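Local coordinates for protein carboxylesterase (Uncultured bacterium, PDB 5GMX) that hydrolyses carboxylic ester bonds as a family VIII carboxylesterase of the beta-lactamase fold, and also acts on oxyimino cephalosporins, at residues A[94-99]-A[109-114]; A[302-307]-A[320-325]. One frame throughout, in Å; residues are numbered along the deposited sequence.

Contact 1: A[94-99]-A[109-114]; sequences ARVADY and KDVTVA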
ATOM      1  N   ALA A  94      -1.703  -5.158  22.466  1.00 18.03           N
ATOM      2  CA  ALA A  94      -2.746  -6.100  22.861  1.00 17.38           C
ATOM      3  C   ALA A  94      -2.797  -7.307  21.935  1.00 17.44           C
ATOM      4  O   ALA A  94      -2.384  -7.228  20.779  1.00 15.12           O
ATOM      5  CB  ALA A  94      -4.107  -5.403  22.891  1.00 18.42           C
ATOM      6  N   ARG A  95      -3.307  -8.421  22.454  1.00 13.18           N
ATOM      7  CA  ARG A  95      -3.493  -9.626  21.663  1.00 17.03           C
ATOM      8  C   ARG A  95      -4.557  -9.399  20.605  1.00 16.54           C
ATOM      9  O   ARG A  95      -5.601  -8.814  20.896  1.00 16.60           O
ATOM     10  CB  ARG A  95      -3.901 -10.807  22.549  1.00 15.44           C
ATOM     11  CG  ARG A  95      -2.908 -11.179  23.649  1.00 18.75           C
ATOM     12  CD  ARG A  95      -3.554 -12.144  24.657  1.00 23.75           C
ATOM     13  NE  ARG A  95      -2.573 -12.726  25.573  1.00 26.36           N
ATOM     14  CZ  ARG A  95      -2.038 -12.084  26.606  1.00 30.03           C
ATOM     15  NH1 ARG A  95      -2.378 -10.827  26.864  1.00 35.04           N
ATOM     16  NH2 ARG A  95      -1.153 -12.698  27.380  1.00 34.99           N
ATOM     17  N   VAL A  96      -4.296  -9.875  19.387  1.00 13.54           N
ATOM     18  CA  VAL A  96      -5.300  -9.878  18.327  1.00 15.25           C
ATOM     19  C   VAL A  96      -6.619 -10.477  18.832  1.00 16.63           C
ATOM     20  O   VAL A  96      -7.703  -9.965  18.525  1.00 15.21           O
ATOM     21  CB  VAL A  96      -4.832 -10.685  17.087  1.00 14.48           C
ATOM     22  CG1 VAL A  96      -5.920 -10.700  16.013  1.00 13.53           C
ATOM     23  CG2 VAL A  96      -3.544 -10.119  16.526  1.00 15.33           C
ATOM     24  N   ALA A  97      -6.517 -11.550  19.623  1.00 14.95           N
ATOM     25  CA  ALA A  97      -7.697 -12.283  20.087  1.00 18.08           C
ATOM     26  C   ALA A  97      -8.570 -11.463  21.039  1.00 21.06           C
ATOM     27  O   ALA A  97      -9.739 -11.788  21.238  1.00 23.28           O
ATOM     28  CB  ALA A  97      -7.280 -13.604  20.756  1.00 15.73           C
ATOM     29  N   ASP A  98      -8.017 -10.398  21.613  1.00 19.57           N
ATOM     30  CA  ASP A  98      -8.826  -9.470  22.408  1.00 21.09           C
ATOM     31  C   ASP A  98      -9.935  -8.844  21.562  1.00 21.16           C
ATOM     32  O   ASP A  98     -11.031  -8.587  22.053  1.00 21.15           O
ATOM     33  CB  ASP A  98      -7.951  -8.365  23.011  1.00 22.95           C
ATOM     34  CG  ASP A  98      -7.126  -8.849  24.191  1.00 30.77           C
ATOM     35  OD1 ASP A  98      -7.167 -10.066  24.487  1.00 27.51           O
ATOM     36  OD2 ASP A  98      -6.430  -8.012  24.820  1.00 33.23           O
ATOM     37  N   TYR A  99      -9.642  -8.608  20.288  1.00 22.75           N
ATOM     38  CA  TYR A  99     -10.593  -7.981  19.374  1.00 18.77           C
ATOM     39  C   TYR A  99     -11.246  -8.986  18.429  1.00 20.80           C
ATOM     40  O   TYR A  99     -12.327  -8.742  17.889  1.00 19.85           O
ATOM     41  CB  TYR A  99      -9.905  -6.903  18.546  1.00 18.07           C
ATOM     42  CG  TYR A  99      -9.055  -5.951  19.345  1.00 19.88           C
ATOM     43  CD1 TYR A  99      -9.637  -5.016  20.190  1.00 16.81           C
ATOM     44  CD2 TYR A  99      -7.670  -5.943  19.205  1.00 19.59           C
ATOM     45  CE1 TYR A  99      -8.860  -4.128  20.918  1.00 18.65           C
ATOM     46  CE2 TYR A  99      -6.883  -5.051  19.923  1.00 20.23           C
ATOM     47  CZ  TYR A  99      -7.487  -4.142  20.771  1.00 19.91           C
ATOM     48  OH  TYR A  99      -6.720  -3.250  21.485  1.00 20.24           O
ATOM     49  N   LYS A 109      -3.057 -17.525  20.351  1.00 20.36           N
ATOM     50  CA  LYS A 109      -3.754 -16.819  21.433  1.00 24.79           C
ATOM     51  C   LYS A 109      -2.936 -15.670  22.018  1.00 18.46           C
ATOM     52  O   LYS A 109      -3.478 -14.817  22.703  1.00 21.56           O
ATOM     53  CB  LYS A 109      -4.133 -17.781  22.569  1.00 22.09           C
ATOM     54  CG  LYS A 109      -2.953 -18.243  23.410  1.00 28.07           C
ATOM     55  CD  LYS A 109      -3.389 -19.089  24.614  1.00 31.51           C
ATOM     56  CE  LYS A 109      -2.169 -19.505  25.450  1.00 37.55           C
ATOM     57  NZ  LYS A 109      -2.525 -19.993  26.813  1.00 53.32           N
ATOM     58  N   ASP A 110      -1.632 -15.640  21.765  1.00 21.03           N
ATOM     59  CA  ASP A 110      -0.821 -14.576  22.351  1.00 26.07           C
ATOM     60  C   ASP A 110      -0.218 -13.622  21.322  1.00 20.23           C
ATOM     61  O   ASP A 110       0.466 -12.675  21.691  1.00 18.86           O
ATOM     62  CB  ASP A 110       0.277 -15.181  23.227  1.00 23.77           C
ATOM     63  CG  ASP A 110      -0.273 -15.740  24.541  1.00 34.05           C
ATOM     64  OD1 ASP A 110      -1.092 -15.049  25.198  1.00 28.52           O
ATOM     65  OD2 ASP A 110       0.098 -16.877  24.908  1.00 33.74           O
ATOM     66  N   VAL A 111      -0.507 -13.853  20.046  1.00 17.82           N
ATOM     67  CA  VAL A 111      -0.078 -12.939  18.983  1.00 14.53           C
ATOM     68  C   VAL A 111      -0.641 -11.532  19.188  1.00 14.02           C
ATOM     69  O   VAL A 111      -1.852 -11.361  19.321  1.00 18.47           O
ATOM     70  CB  VAL A 111      -0.519 -13.447  17.591  1.00 16.08           C
ATOM     71  CG1 VAL A 111      -0.146 -12.439  16.504  1.00 18.04           C
ATOM     72  CG2 VAL A 111       0.090 -14.820  17.292  1.00 18.11           C
ATOM     73  N   THR A 112       0.233 -10.529  19.200  1.00 14.61           N
ATOM     74  CA  THR A 112      -0.190  -9.139  19.371  1.00 13.87           C
ATOM     75  C   THR A 112      -0.485  -8.442  18.038  1.00 13.04           C
ATOM     76  O   THR A 112      -0.087  -8.922  16.978  1.00 13.19           O
ATOM     77  CB  THR A 112       0.864  -8.342  20.108  1.00 13.45           C
ATOM     78  OG1 THR A 112       1.986  -8.166  19.243  1.00 17.61           O
ATOM     79  CG2 THR A 112       1.304  -9.089  21.380  1.00 15.68           C
ATOM     80  N   VAL A 113      -1.187  -7.316  18.094  1.00 13.89           N
ATOM     81  CA  VAL A 113      -1.527  -6.574  16.880  1.00 12.22           C
ATOM     82  C   VAL A 113      -0.261  -6.088  16.171  1.00 12.57           C
ATOM     83  O   VAL A 113      -0.154  -6.168  14.947  1.00 14.72           O
ATOM     84  CB  VAL A 113      -2.469  -5.390  17.198  1.00 16.71           C
ATOM     85  CG1 VAL A 113      -2.702  -4.503  15.952  1.00 10.71           C
ATOM     86  CG2 VAL A 113      -3.786  -5.924  17.749  1.00 13.32           C
ATOM     87  N   ALA A 114       0.722  -5.645  16.951  1.00 15.88           N
ATOM     88  CA  ALA A 114       2.007  -5.216  16.401  1.00 16.50           C
ATOM     89  C   ALA A 114       2.707  -6.350  15.640  1.00 15.88           C
ATOM     90  O   ALA A 114       3.293  -6.119  14.583  1.00 12.88           O
ATOM     91  CB  ALA A 114       2.915  -4.687  17.516  1.00 14.53           C
TER
HETATM   92  O   HOH W   1      -4.059 -13.084  19.508  1.00 16.60           O

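Contact 2: A[302-307]-A[320-325]; sequences MTREEC and WSRGFI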
HETATM    1  N   MSE A 302       2.594   3.974  14.827  1.00 15.14           N
HETATM    2  CA  MSE A 302       2.427   3.003  13.736  1.00 14.90           C
HETATM    3  C   MSE A 302       3.723   2.762  12.949  1.00 14.42           C
HETATM    4  O   MSE A 302       3.822   1.785  12.202  1.00 15.23           O
HETATM    5  CB  MSE A 302       1.293   3.431  12.781  1.00 17.73           C
HETATM    6  CG  MSE A 302       1.693   4.195  11.511  1.00 29.17           C
HETATM    7 SE   MSE A 302       0.132   5.182  10.750  1.00 45.94          SE
HETATM    8  CE  MSE A 302      -0.533   5.665  12.464  1.00 27.90           C
ATOM      9  N   THR A 303       4.732   3.611  13.143  1.00 14.63           N
ATOM     10  CA  THR A 303       5.994   3.426  12.430  1.00 14.47           C
ATOM     11  C   THR A 303       7.161   2.941  13.300  1.00 15.84           C
ATOM     12  O   THR A 303       8.299   2.911  12.838  1.00 16.90           O
ATOM     13  CB  THR A 303       6.420   4.717  11.717  1.00 14.31           C
ATOM     14  OG1 THR A 303       6.500   5.789  12.661  1.00 17.22           O
ATOM     15  CG2 THR A 303       5.411   5.072  10.632  1.00 18.11           C
ATOM     16  N   ARG A 304       6.880   2.541  14.538  1.00 17.90           N
ATOM     17  CA  ARG A 304       7.901   1.917  15.377  1.00 22.01           C
ATOM     18  C   ARG A 304       8.449   0.675  14.695  1.00 19.20           C
ATOM     19  O   ARG A 304       7.686  -0.165  14.211  1.00 16.07           O
ATOM     20  CB  ARG A 304       7.349   1.513  16.742  1.00 18.51           C
ATOM     21  CG  ARG A 304       7.138   2.643  17.723  1.00 24.20           C
ATOM     22  CD  ARG A 304       6.818   2.087  19.112  1.00 29.12           C
ATOM     23  NE  ARG A 304       6.439   3.153  20.034  1.00 30.01           N
ATOM     24  CZ  ARG A 304       7.290   3.817  20.812  1.00 30.25           C
ATOM     25  NH1 ARG A 304       8.591   3.535  20.788  1.00 27.10           N
ATOM     26  NH2 ARG A 304       6.838   4.774  21.611  1.00 33.68           N
ATOM     27  N   GLU A 305       9.769   0.549  14.652  1.00 18.77           N
ATOM     28  CA  GLU A 305      10.364  -0.651  14.079  1.00 18.74           C
ATOM     29  C   GLU A 305      10.015  -1.863  14.937  1.00 19.72           C
ATOM     30  O   GLU A 305      10.211  -1.853  16.152  1.00 22.53           O
ATOM     31  CB  GLU A 305      11.876  -0.519  13.959  1.00 18.95           C
ATOM     32  CG  GLU A 305      12.521  -1.720  13.288  1.00 23.60           C
ATOM     33  CD  GLU A 305      14.033  -1.627  13.286  1.00 32.83           C
ATOM     34  OE1 GLU A 305      14.572  -0.587  12.837  1.00 27.24           O
ATOM     35  OE2 GLU A 305      14.676  -2.602  13.723  1.00 34.49           O
ATOM     36  N   GLU A 306       9.467  -2.888  14.298  1.00 15.67           N
ATOM     37  CA  GLU A 306       9.067  -4.100  14.992  1.00 23.86           C
ATOM     38  C   GLU A 306      10.113  -5.174  14.791  1.00 24.85           C
ATOM     39  O   GLU A 306      10.414  -5.924  15.715  1.00 22.25           O
ATOM     40  CB  GLU A 306       7.699  -4.578  14.507  1.00 24.02           C
ATOM     41  CG  GLU A 306       6.539  -3.826  15.145  1.00 18.33           C
ATOM     42  CD  GLU A 306       6.424  -4.119  16.633  1.00 23.30           C
ATOM     43  OE1 GLU A 306       6.601  -5.299  17.013  1.00 34.19           O
ATOM     44  OE2 GLU A 306       6.173  -3.181  17.421  1.00 25.50           O
ATOM     45  N   CYS A 307      10.674  -5.247  13.589  1.00 24.49           N
ATOM     46  CA  CYS A 307      11.754  -6.207  13.379  1.00 24.81           C
ATOM     47  C   CYS A 307      12.605  -5.834  12.180  1.00 28.25           C
ATOM     48  O   CYS A 307      12.196  -5.026  11.356  1.00 22.63           O
ATOM     49  CB  CYS A 307      11.196  -7.639  13.238  1.00 26.02           C
ATOM     50  SG  CYS A 307       9.861  -7.926  11.996  1.00 22.57           S
ATOM     51  N   TRP A 320      10.626  -3.965   9.190  1.00 19.51           N
ATOM     52  CA  TRP A 320       9.184  -3.810   9.339  1.00 17.40           C
ATOM     53  C   TRP A 320       8.788  -2.993  10.563  1.00 17.33           C
ATOM     54  O   TRP A 320       9.299  -3.213  11.689  1.00 19.54           O
ATOM     55  CB  TRP A 320       8.498  -5.182   9.440  1.00 17.98           C
ATOM     56  CG  TRP A 320       8.523  -6.026   8.202  1.00 14.05           C
ATOM     57  CD1 TRP A 320       9.165  -7.226   8.043  1.00 16.51           C
ATOM     58  CD2 TRP A 320       7.850  -5.767   6.965  1.00 18.21           C
ATOM     59  NE1 TRP A 320       8.944  -7.720   6.781  1.00 14.42           N
ATOM     60  CE2 TRP A 320       8.145  -6.845   6.095  1.00 16.41           C
ATOM     61  CE3 TRP A 320       7.033  -4.729   6.500  1.00 19.61           C
ATOM     62  CZ2 TRP A 320       7.654  -6.912   4.794  1.00 18.42           C
ATOM     63  CZ3 TRP A 320       6.546  -4.796   5.206  1.00 18.02           C
ATOM     64  CH2 TRP A 320       6.860  -5.881   4.366  1.00 21.87           C
ATOM     65  N   SER A 321       7.853  -2.074  10.330  1.00 14.98           N
ATOM     66  CA  SER A 321       7.122  -1.412  11.398  1.00 14.19           C
ATOM     67  C   SER A 321       5.722  -2.022  11.479  1.00 18.14           C
ATOM     68  O   SER A 321       5.479  -3.109  10.945  1.00 16.06           O
ATOM     69  CB  SER A 321       7.044   0.099  11.156  1.00 17.22           C
ATOM     70  OG  SER A 321       6.279   0.400  10.001  1.00 16.32           O
ATOM     71  N   ARG A 322       4.783  -1.311  12.094  1.00 15.67           N
ATOM     72  CA  ARG A 322       3.420  -1.820  12.190  1.00 13.82           C
ATOM     73  C   ARG A 322       2.670  -1.624  10.874  1.00 15.32           C
ATOM     74  O   ARG A 322       1.687  -0.889  10.807  1.00 15.76           O
ATOM     75  CB  ARG A 322       2.663  -1.154  13.337  1.00 14.07           C
ATOM     76  CG  ARG A 322       3.091  -1.630  14.725  1.00 15.55           C
ATOM     77  CD  ARG A 322       4.159  -0.751  15.336  1.00 18.73           C
ATOM     78  NE  ARG A 322       4.542  -1.271  16.640  1.00 18.27           N
ATOM     79  CZ  ARG A 322       4.144  -0.761  17.796  1.00 18.58           C
ATOM     80  NH1 ARG A 322       3.374   0.319  17.814  1.00 16.59           N
ATOM     81  NH2 ARG A 322       4.538  -1.317  18.936  1.00 19.99           N
ATOM     82  N   GLY A 323       3.158  -2.275   9.824  1.00 14.69           N
ATOM     83  CA  GLY A 323       2.485  -2.262   8.541  1.00 14.36           C
ATOM     84  C   GLY A 323       3.269  -1.613   7.419  1.00 15.91           C
ATOM     85  O   GLY A 323       3.019  -1.889   6.250  1.00 15.08           O
ATOM     86  N   PHE A 324       4.202  -0.734   7.766  1.00 16.10           N
ATOM     87  CA  PHE A 324       4.971  -0.011   6.753  1.00 15.20           C
ATOM     88  C   PHE A 324       6.384  -0.537   6.621  1.00 13.89           C
ATOM     89  O   PHE A 324       6.990  -0.954   7.599  1.00 15.23           O
ATOM     90  CB  PHE A 324       5.029   1.482   7.080  1.00 14.46           C
ATOM     91  CG  PHE A 324       3.694   2.163   7.062  1.00 12.82           C
ATOM     92  CD1 PHE A 324       3.189   2.689   5.879  1.00 11.28           C
ATOM     93  CD2 PHE A 324       2.948   2.283   8.226  1.00 15.71           C
ATOM     94  CE1 PHE A 324       1.966   3.339   5.855  1.00 14.69           C
ATOM     95  CE2 PHE A 324       1.719   2.924   8.215  1.00 20.31           C
ATOM     96  CZ  PHE A 324       1.227   3.454   7.025  1.00 17.78           C
ATOM     97  N   ILE A 325       6.901  -0.502   5.400  1.00 13.34           N
ATOM     98  CA  ILE A 325       8.318  -0.710   5.160  1.00 16.31           C
ATOM     99  C   ILE A 325       9.096   0.503   5.655  1.00 14.06           C
ATOM    100  O   ILE A 325       8.792   1.636   5.284  1.00 19.73           O
ATOM    101  CB  ILE A 325       8.617  -0.910   3.663  1.00 19.85           C
ATOM    102  CG1 ILE A 325       7.912  -2.164   3.131  1.00 20.47           C
ATOM    103  CG2 ILE A 325      10.120  -0.987   3.424  1.00 18.90           C
ATOM    104  CD1 ILE A 325       8.043  -2.321   1.618  1.00 17.84           C
TER

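Contact 1: A[94-99]-A[109-114]
Arg95 and Asp110 extend alongside each other in the same direction, and their charged ends join in a salt bridge. NE of Arg95 gives Asp110 OD1 a bond of 2.8 Å that lies close to the guanidinium plane and meets the oxygen nearly along its C-O axis. NH2 of Arg95 adds a weak second bond to the same OD1 at 3.2 Å. The planes are 66° apart and both nitrogens go to the one oxygen, so this is not the coplanar two-oxygen pairing. Arg95 gets there with its chain extended from CG to NE (chi2 167°, chi3 169°), which lays CD against Lys109 O at 3.3 Å.

Next to the pair the backbones meet at a single beta bridge between Arg95 and Thr112. Val96 N donates to Val111 O at 2.9 Å in the carbonyl plane, and Val113 N donates to Ala94 O, also at 2.9 Å. A water takes the N-H of Ala97 and donates to Val111 O, so that one carbonyl serves both backbone and solvent. The bridge joins the short, weakly bonded helical turn at about 96-99 to the start of helix 113-117, within the beta-lactamase fold. Thr112 OG1 caps a backbone N in the first turn of helix 113-117, while Gln115 OE1 takes Thr112 N in return, consistent with a capping box.

Away from the salt bridge, buried valines and Tyr99 make the apolar part of the contact. CG2 of Val96, anti to its carbonyl carbon, reaches across to CG1 of Val111 at 4.1 Å and more loosely toward CG2 of Val113. The Tyr99 side chain crosses that of Val113 at about a right angle, its ring presenting the CE2 edge to Val113 CG2 at 3.9 Å, while Tyr99 OH is hydrogen-bonded to Asp91 N.

Contact 2: A[302-307]-A[320-325]
Trp320 O is gripped by two successive backbone N-H groups: Glu306 N at 2.6 Å and Cys307 N at 3.1 Å, both in the carbonyl plane. Two residues facing one make a classic beta bulge, and the return bond from Trp320 N to Cys307 O completes the antiparallel hydrogen-bonded pair at the open end of the hairpin of strands 307-310 and 317-320. On that pair Cys307 SG sits at the edge of the Trp320 indole, 4.0 Å from CB.

Glu306 OE2 is a second shared acceptor. NE and NH2 of Arg322 hold it side-on, at 2.6 and 2.9 Å, both close to the guanidinium plane and from one face of the carboxylate. The carboxylate and guanidinium planes are only 26° apart. Bends at chi2 in both residues (-67° in Glu306, 93° in Arg322) bring the two ends together, while CB of Arg304 lies over one guanidinium face, off its middle.

Farther along, Met302, a selenomethionine, crosses Phe324 obliquely in a Met-aromatic contact: CG lies 3.5 Å from CE2 of the ring, and SE is 3.7 Å from Phe324 CE2, also oblique to the ring. Phe339 meets that ring edge-to-face. Ser321 OG donates to Phe324 O, which also accepts from Ser321 N, tying the turn around Arg322, the centre of an inverse gamma turn.

Trp320 also touches His119 and His341, and its side chain is about 8 Å from the bound phenylmethanesulfonic acid. With Arg322 NH1 bonded to Glu301 O as well, the arginine joins the end of helix 296-302 to the bulge, and its positive charge probably helps keep Glu306 ionised.

Overall arrangement
The two contacts lie in series along the chain, their centres about 16 Å apart, and they touch where Ala114 CB packs against Glu306 OE2 and Arg322 NE. The centre of contact 1 is about 23 Å from the chain centre and that of buried contact 2 about 13 Å. Each carries an arginine-carboxylate salt bridge, but that of 94-99 with 109-114 involves exposed residues, whereas Arg322 of contact 2 is buried. The elements held differ too: contact 1 joins a weakly helical turn to the start of helix 113-117 through one bridge, a water and valines, while contact 2 links a helix end to a strand pair through a bulge, sulfur or selenium against aromatic rings, and a serine-held turn.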